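Local atomic coordinates of quinoline 2-oxidoreductase medium subunit (Pseudomonas putida, PDB entry 1T3Q), a protein that carries the FAD of the molybdenum hydroxylase quinoline 2-oxidoreductase as its medium subunit and probably passes electrons through that flavin. Residues Asp26-Ala31 against Val45-Leu50; Gln15-Val20 against Val51-Val56. All coordinates share one frame; numbering follows the deposited sequence.

Contact 1 of 2, residues Asp26-Ala31 against Val45-Leu50; sequences DARIIA and VYPSCL. With FAD (flavin-adenine dinucleotide), chain R.
With CG lying beside its backbone N (chi1 -57°) and a bend at chi3 (70°), Arg28 runs its chain across Pro47 at about a right angle and lays the guanidinium against Val45. The two segments contain the neighbouring parallel strands of a beta-alpha-beta unit, strand 28-30, helix 36-41 and strand 49-52, in the three-stranded parallel sheet of the FAD-binding domain. Their pairing begins where Ser48 N donates to Asp26 O, and continues as Arg28 N donates to Cys49 O at 2.9 Å. At the next step Leu50 CA presents its hydrogen to Arg28 O, 3.2 Å away.

Arg28 and Leu50 are bridge partners with side chains on one face of the sheet. There the aliphatic part of Arg28 rests on the proline ring, CD to Pro47 CB being 3.6 Å. Further out, Val45 CG1 covers one face of the guanidinium, while FAD O3B lies off its edge, 4.2 Å from Arg28 NH1 and too far for a hydrogen bond. Ile30 CG2 reaches Leu50 CB, and helix 36-41 packs on both residues through Leu36. Ser48 OG is hydrogen-bonded to Asp24 OD1, just before the first segment.

Ile29 and Ala31, in and just past strand 28-30, offer backbone atoms to the cofactor. The ribose hydroxyl O2B donates to Ile29 O, though the modelled distance is doubtfully short, while the Ile29 side chain packs against the adenine through CG2 and CD1. Two residues on, Ala31 N donates to the phosphate oxygen O2A of FAD at 2.9 Å, with an N-H...O angle of 163°.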
loop_
_atom_site.group_PDB
_atom_site.type_symbol
_atom_site.label_atom_id
_atom_site.label_comp_id
_atom_site.label_asym_id
_atom_site.label_seq_id
_atom_site.Cartn_x
_atom_site.Cartn_y
_atom_site.Cartn_z
ATOM N N ASP C 26 -42.587 19.040 5.525
ATOM C CA ASP C 26 -41.486 18.727 4.620
ATOM C C ASP C 26 -41.132 17.244 4.625
ATOM O O ASP C 26 -40.245 16.805 3.888
ATOM C CB ASP C 26 -40.263 19.557 4.998
ATOM C CG ASP C 26 -40.480 21.041 4.771
ATOM O OD1 ASP C 26 -39.813 21.845 5.449
ATOM O OD2 ASP C 26 -41.308 21.402 3.907
ATOM N N ALA C 27 -41.822 16.474 5.457
ATOM C CA ALA C 27 -41.571 15.042 5.531
ATOM C C ALA C 27 -42.202 14.384 4.315
ATOM O O ALA C 27 -43.212 14.854 3.792
ATOM C CB ALA C 27 -42.166 14.462 6.809
ATOM N N ARG C 28 -41.593 13.301 3.851
ATOM C CA ARG C 28 -42.117 12.597 2.701
ATOM C C ARG C 28 -42.116 11.108 2.981
ATOM O O ARG C 28 -41.275 10.602 3.724
ATOM C CB ARG C 28 -41.287 12.928 1.458
ATOM C CG ARG C 28 -41.234 14.429 1.186
ATOM C CD ARG C 28 -40.516 14.787 -0.110
ATOM N NE ARG C 28 -41.273 14.390 -1.294
ATOM C CZ ARG C 28 -41.396 15.137 -2.387
ATOM N NH1 ARG C 28 -42.103 14.693 -3.416
ATOM N NH2 ARG C 28 -40.826 16.334 -2.448
ATOM N N ILE C 29 -43.086 10.420 2.397
ATOM C CA ILE C 29 -43.223 8.987 2.566
ATOM C C ILE C 29 -42.249 8.232 1.669
ATOM O O ILE C 29 -41.920 8.691 0.578
ATOM C CB ILE C 29 -44.648 8.529 2.173
ATOM C CG1 ILE C 29 -45.665 9.011 3.210
ATOM C CG2 ILE C 29 -44.691 7.004 2.008
ATOM C CD1 ILE C 29 -47.108 8.885 2.734
ATOM N N ILE C 30 -41.764 7.090 2.148
ATOM C CA ILE C 30 -40.925 6.245 1.319
ATOM C C ILE C 30 -41.494 4.837 1.436
ATOM O O ILE C 30 -41.808 4.372 2.532
ATOM C CB ILE C 30 -39.420 6.227 1.729
ATOM C CG1 ILE C 30 -38.658 5.324 0.745
ATOM C CG2 ILE C 30 -39.240 5.710 3.150
ATOM C CD1 ILE C 30 -37.150 5.258 0.962
ATOM N N ALA C 31 -41.666 4.189 0.292
ATOM C CA ALA C 31 -42.174 2.828 0.227
ATOM C C ALA C 31 -41.035 1.962 -0.302
ATOM O O ALA C 31 -40.128 1.608 0.448
ATOM C CB ALA C 31 -43.379 2.764 -0.701
ATOM N N VAL C 45 -35.568 16.728 -4.908
ATOM C CA VAL C 45 -36.476 16.898 -3.777
ATOM C C VAL C 45 -35.618 16.969 -2.526
ATOM O O VAL C 45 -34.550 16.355 -2.463
ATOM C CB VAL C 45 -37.492 15.726 -3.634
ATOM C CG1 VAL C 45 -38.376 15.648 -4.874
ATOM C CG2 VAL C 45 -36.762 14.414 -3.412
ATOM N N TYR C 46 -36.079 17.723 -1.533
ATOM C CA TYR C 46 -35.327 17.877 -0.301
ATOM C C TYR C 46 -36.191 17.640 0.927
ATOM O O TYR C 46 -36.552 18.577 1.636
ATOM C CB TYR C 46 -34.714 19.277 -0.227
ATOM C CG TYR C 46 -33.768 19.598 -1.359
ATOM C CD1 TYR C 46 -34.245 19.989 -2.608
ATOM C CD2 TYR C 46 -32.387 19.504 -1.182
ATOM C CE1 TYR C 46 -33.369 20.285 -3.658
ATOM C CE2 TYR C 46 -31.502 19.794 -2.222
ATOM C CZ TYR C 46 -32.000 20.184 -3.455
ATOM O OH TYR C 46 -31.126 20.484 -4.478
ATOM N N PRO C 47 -36.535 16.376 1.199
ATOM C CA PRO C 47 -37.364 16.081 2.369
ATOM C C PRO C 47 -36.591 16.296 3.660
ATOM O O PRO C 47 -35.368 16.180 3.691
ATOM C CB PRO C 47 -37.739 14.619 2.161
ATOM C CG PRO C 47 -36.507 14.062 1.487
ATOM C CD PRO C 47 -36.186 15.142 0.468
ATOM N N SER C 48 -37.307 16.616 4.728
ATOM C CA SER C 48 -36.672 16.824 6.017
ATOM C C SER C 48 -36.544 15.461 6.677
ATOM O O SER C 48 -35.591 15.188 7.407
ATOM C CB SER C 48 -37.548 17.725 6.887
ATOM O OG SER C 48 -38.846 17.171 7.005
ATOM N N CYS C 49 -37.516 14.601 6.390
ATOM C CA CYS C 49 -37.570 13.275 6.979
ATOM C C CYS C 49 -38.307 12.312 6.057
ATOM O O CYS C 49 -39.257 12.697 5.380
ATOM C CB CYS C 49 -38.300 13.364 8.326
ATOM S SG CYS C 49 -38.757 11.781 9.096
ATOM N N LEU C 50 -37.853 11.067 6.010
ATOM C CA LEU C 50 -38.529 10.071 5.193
ATOM C C LEU C 50 -39.265 9.144 6.142
ATOM O O LEU C 50 -38.681 8.613 7.087
ATOM C CB LEU C 50 -37.537 9.275 4.342
ATOM C CG LEU C 50 -36.861 10.049 3.204
ATOM C CD1 LEU C 50 -36.079 9.078 2.333
ATOM C CD2 LEU C 50 -37.911 10.778 2.372
HETATM P PA FAD R . -41.238 5.181 -3.689
HETATM O O1A FAD R . -40.170 5.481 -4.681
HETATM O O2A FAD R . -40.906 5.022 -2.401
HETATM O O5B FAD R . -41.969 6.509 -3.774
HETATM C C5B FAD R . -42.908 6.903 -4.826
HETATM C C4B FAD R . -43.552 8.305 -4.447
HETATM O O4B FAD R . -44.875 7.998 -3.853
HETATM C C3B FAD R . -42.852 9.238 -3.401
HETATM O O3B FAD R . -43.083 10.588 -3.672
HETATM C C2B FAD R . -43.475 8.742 -2.060
HETATM O O2B FAD R . -43.480 9.740 -1.070
HETATM C C1B FAD R . -44.894 8.469 -2.462
HETATM N N9A FAD R . -45.539 7.361 -1.757
HETATM C C8A FAD R . -45.142 6.040 -1.734
HETATM N N7A FAD R . -46.050 5.231 -1.192
HETATM C C5A FAD R . -47.082 6.062 -0.825
HETATM C C6A FAD R . -48.413 5.797 -0.190
HETATM N N6A FAD R . -48.826 4.615 0.192
HETATM N N1A FAD R . -49.200 6.925 0.007
HETATM C C2A FAD R . -48.802 8.188 -0.373
HETATM N N3A FAD R . -47.611 8.523 -0.948
HETATM C C4A FAD R . -46.757 7.436 -1.105
HETATM N N1 FAD R . -42.332 1.975 -13.239
HETATM C C2 FAD R . -43.199 1.636 -14.196
HETATM O O2 FAD R . -44.362 1.951 -14.147
HETATM N N3 FAD R . -42.759 1.051 -15.431
HETATM C C4 FAD R . -41.408 0.888 -15.728
HETATM O O4 FAD R . -41.092 0.425 -16.801
HETATM C C4X FAD R . -40.440 1.331 -14.719
HETATM N N5 FAD R . -39.091 1.205 -14.945
HETATM C C5X FAD R . -38.222 1.538 -13.923
HETATM C C6 FAD R . -36.818 1.405 -14.178
HETATM C C7 FAD R . -35.868 1.713 -13.204
HETATM C C7M FAD R . -34.398 1.586 -13.538
HETATM C C8 FAD R . -36.308 2.166 -11.862
HETATM C C8M FAD R . -35.336 2.511 -10.759
HETATM C C9 FAD R . -37.697 2.280 -11.585
HETATM C C9A FAD R . -38.658 1.986 -12.605
HETATM N N10 FAD R . -40.106 2.102 -12.417
HETATM C C10 FAD R . -40.976 1.830 -13.428
HETATM C "C1'" FAD R . -40.600 2.707 -11.151
HETATM C "C2'" FAD R . -41.154 1.655 -10.146
HETATM O "O2'" FAD R . -42.421 1.176 -10.607
HETATM C "C3'" FAD R . -41.267 2.381 -8.802
HETATM O "O3'" FAD R . -41.132 1.370 -7.793
HETATM C "C4'" FAD R . -42.618 3.120 -8.610
HETATM O "O4'" FAD R . -42.820 4.107 -9.626
HETATM C "C5'" FAD R . -42.554 3.795 -7.269
HETATM O "O5'" FAD R . -42.978 2.794 -6.160
HETATM P P FAD R . -42.154 2.707 -4.904
HETATM O O1P FAD R . -42.880 1.686 -4.020
HETATM O O2P FAD R . -40.803 2.488 -5.142
HETATM O O3P FAD R . -42.248 4.011 -4.226
#

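Contact 2 of 2, residues Gln15-Val20 against Val51-Val56; sequences QEVIQV and VDLRNV
Val17 and Val51 meet through their CG1 methyls, 3.9 Å apart, where helix 14-23 lies against the end of strand 49-52 and the turn that follows it. The helix covers this side of the parallel sheet in the FAD-binding domain. Along 15-20 the contact is made one helical turn at a time, by Val17 and then Val20. With CG1 anti to the backbone N (chi1 169°), Val17 straddles Leu53 CD2 with both methyls, CG1 at 3.7 Å and CG2 at 3.9 Å, the two side chains crossing at about a right angle; CG1 also meets Val51, and CG2 also meets Val56 CG2 at 4.0 Å. Cut back to an alanine here, the side chain would lose both methyls, which is likely to open a gap between Val51, Leu53 and Val56 and leave Leu53 less firmly held from the helix side. Three residues later Val20 CG1 meets the other methyl of Val51, CG2, at 3.8 Å.

Across from the helix, a type I turn from Leu53 to Val56 folds the chain back, so that Val56 joins Leu53 around Val17. An Asx turn overlaps its start: Asp52 OD1 accepts from Arg54 N, which approaches from above the carboxylate plane. Asp52 OD2 is hydrogen-bonded to Tyr8 OH and to NE2 of Gln74 of the small subunit. No hydrogen bond links helix and strand here, so this buried interface depends on the fit of branched aliphatic side chains.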
loop_
_atom_site.group_PDB
_atom_site.type_symbol
_atom_site.label_atom_id
_atom_site.label_comp_id
_atom_site.label_asym_id
_atom_site.label_seq_id
_atom_site.Cartn_x
_atom_site.Cartn_y
_atom_site.Cartn_z
ATOM N N GLN C 15 -51.731 5.492 11.820
ATOM C CA GLN C 15 -52.011 6.742 12.511
ATOM C C GLN C 15 -50.734 7.499 12.861
ATOM O O GLN C 15 -50.695 8.727 12.782
ATOM C CB GLN C 15 -52.836 6.489 13.778
ATOM N N GLU C 16 -49.692 6.775 13.252
ATOM C CA GLU C 16 -48.440 7.439 13.583
ATOM C C GLU C 16 -47.824 8.035 12.316
ATOM O O GLU C 16 -47.274 9.136 12.348
ATOM C CB GLU C 16 -47.462 6.465 14.242
ATOM C CG GLU C 16 -46.151 7.124 14.635
ATOM C CD GLU C 16 -45.255 6.211 15.453
ATOM O OE1 GLU C 16 -44.087 6.587 15.681
ATOM O OE2 GLU C 16 -45.720 5.125 15.870
ATOM N N VAL C 17 -47.923 7.312 11.203
ATOM C CA VAL C 17 -47.394 7.804 9.930
ATOM C C VAL C 17 -48.092 9.119 9.602
ATOM O O VAL C 17 -47.450 10.124 9.302
ATOM C CB VAL C 17 -47.675 6.814 8.771
ATOM C CG1 VAL C 17 -47.367 7.472 7.431
ATOM C CG2 VAL C 17 -46.843 5.562 8.940
ATOM N N ILE C 18 -49.419 9.098 9.661
ATOM C CA ILE C 18 -50.229 10.275 9.376
ATOM C C ILE C 18 -49.864 11.432 10.303
ATOM O O ILE C 18 -49.791 12.585 9.879
ATOM C CB ILE C 18 -51.735 9.938 9.526
ATOM C CG1 ILE C 18 -52.151 8.970 8.414
ATOM C CG2 ILE C 18 -52.573 11.212 9.486
ATOM C CD1 ILE C 18 -53.539 8.388 8.579
ATOM N N GLN C 19 -49.621 11.113 11.569
ATOM C CA GLN C 19 -49.271 12.123 12.557
ATOM C C GLN C 19 -47.933 12.785 12.226
ATOM O O GLN C 19 -47.796 14.009 12.300
ATOM C CB GLN C 19 -49.216 11.486 13.948
ATOM C CG GLN C 19 -49.341 12.475 15.095
ATOM C CD GLN C 19 -48.113 13.345 15.260
ATOM O OE1 GLN C 19 -48.209 14.575 15.310
ATOM N NE2 GLN C 19 -46.948 12.712 15.356
ATOM N N VAL C 20 -46.946 11.973 11.857
ATOM C CA VAL C 20 -45.630 12.500 11.525
ATOM C C VAL C 20 -45.684 13.397 10.291
ATOM O O VAL C 20 -45.146 14.503 10.299
ATOM C CB VAL C 20 -44.615 11.361 11.280
ATOM C CG1 VAL C 20 -43.253 11.947 10.924
ATOM C CG2 VAL C 20 -44.506 10.486 12.523
ATOM N N VAL C 51 -40.553 8.964 5.888
ATOM C CA VAL C 51 -41.388 8.118 6.721
ATOM C C VAL C 51 -41.697 6.834 5.972
ATOM O O VAL C 51 -42.511 6.821 5.044
ATOM C CB VAL C 51 -42.704 8.830 7.075
ATOM C CG1 VAL C 51 -43.504 7.981 8.055
ATOM C CG2 VAL C 51 -42.400 10.212 7.661
ATOM N N ASP C 52 -41.041 5.763 6.397
ATOM C CA ASP C 52 -41.182 4.442 5.795
ATOM C C ASP C 52 -42.495 3.787 6.220
ATOM O O ASP C 52 -42.925 3.931 7.367
ATOM C CB ASP C 52 -40.003 3.557 6.234
ATOM C CG ASP C 52 -39.702 2.435 5.248
ATOM O OD1 ASP C 52 -40.637 1.951 4.579
ATOM O OD2 ASP C 52 -38.524 2.028 5.156
ATOM N N LEU C 53 -43.123 3.066 5.297
ATOM C CA LEU C 53 -44.377 2.378 5.582
ATOM C C LEU C 53 -44.140 0.883 5.795
ATOM O O LEU C 53 -45.094 0.114 5.917
ATOM C CB LEU C 53 -45.365 2.572 4.422
ATOM C CG LEU C 53 -45.705 4.013 4.030
ATOM C CD1 LEU C 53 -46.655 4.003 2.847
ATOM C CD2 LEU C 53 -46.332 4.744 5.211
ATOM N N ARG C 54 -42.874 0.475 5.866
ATOM C CA ARG C 54 -42.535 -0.939 6.028
ATOM C C ARG C 54 -43.168 -1.646 7.224
ATOM O O ARG C 54 -43.420 -2.848 7.164
ATOM C CB ARG C 54 -41.010 -1.131 6.094
ATOM C CG ARG C 54 -40.325 -0.491 7.289
ATOM C CD ARG C 54 -38.858 -0.921 7.402
ATOM N NE ARG C 54 -38.725 -2.372 7.562
ATOM C CZ ARG C 54 -37.574 -3.008 7.773
ATOM N NH1 ARG C 54 -36.437 -2.332 7.854
ATOM N NH2 ARG C 54 -37.561 -4.328 7.893
ATOM N N ASN C 55 -43.430 -0.918 8.305
ATOM C CA ASN C 55 -44.003 -1.545 9.494
ATOM C C ASN C 55 -45.513 -1.433 9.668
ATOM O O ASN C 55 -46.037 -1.731 10.740
ATOM C CB ASN C 55 -43.308 -1.018 10.750
ATOM C CG ASN C 55 -41.828 -1.314 10.755
ATOM O OD1 ASN C 55 -41.409 -2.419 10.418
ATOM N ND2 ASN C 55 -41.025 -0.331 11.142
ATOM N N VAL C 56 -46.211 -1.010 8.622
ATOM C CA VAL C 56 -47.665 -0.886 8.681
ATOM C C VAL C 56 -48.211 -2.116 7.956
ATOM O O VAL C 56 -48.544 -2.062 6.777
ATOM C CB VAL C 56 -48.135 0.406 7.983
ATOM C CG1 VAL C 56 -49.615 0.642 8.256
ATOM C CG2 VAL C 56 -47.307 1.588 8.479
#

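Overall arrangement
Strand 49-52 is common to both contacts: its earlier part pairs with strand 28-30 in contact 1, and its end meets helix 14-23 in contact 2. The centres lie about 12 Å apart, and the two contacts are directly connected. Arg28 O and Val51 N, 2.8 Å apart, and Ile30 N and Val51 O, 3.0 Å apart, probably form hydrogen bonds that extend the parallel pairing into 51-56. Along the chain, contact 1 is nested within the loop closed by contact 2. Both reach FAD: 26-31 through its backbone and Ile29, and 51-56 through Leu53, whose CD1 packs on Ile29 CG2 at 3.7 Å, linking the helix-packed core to the adenine pocket.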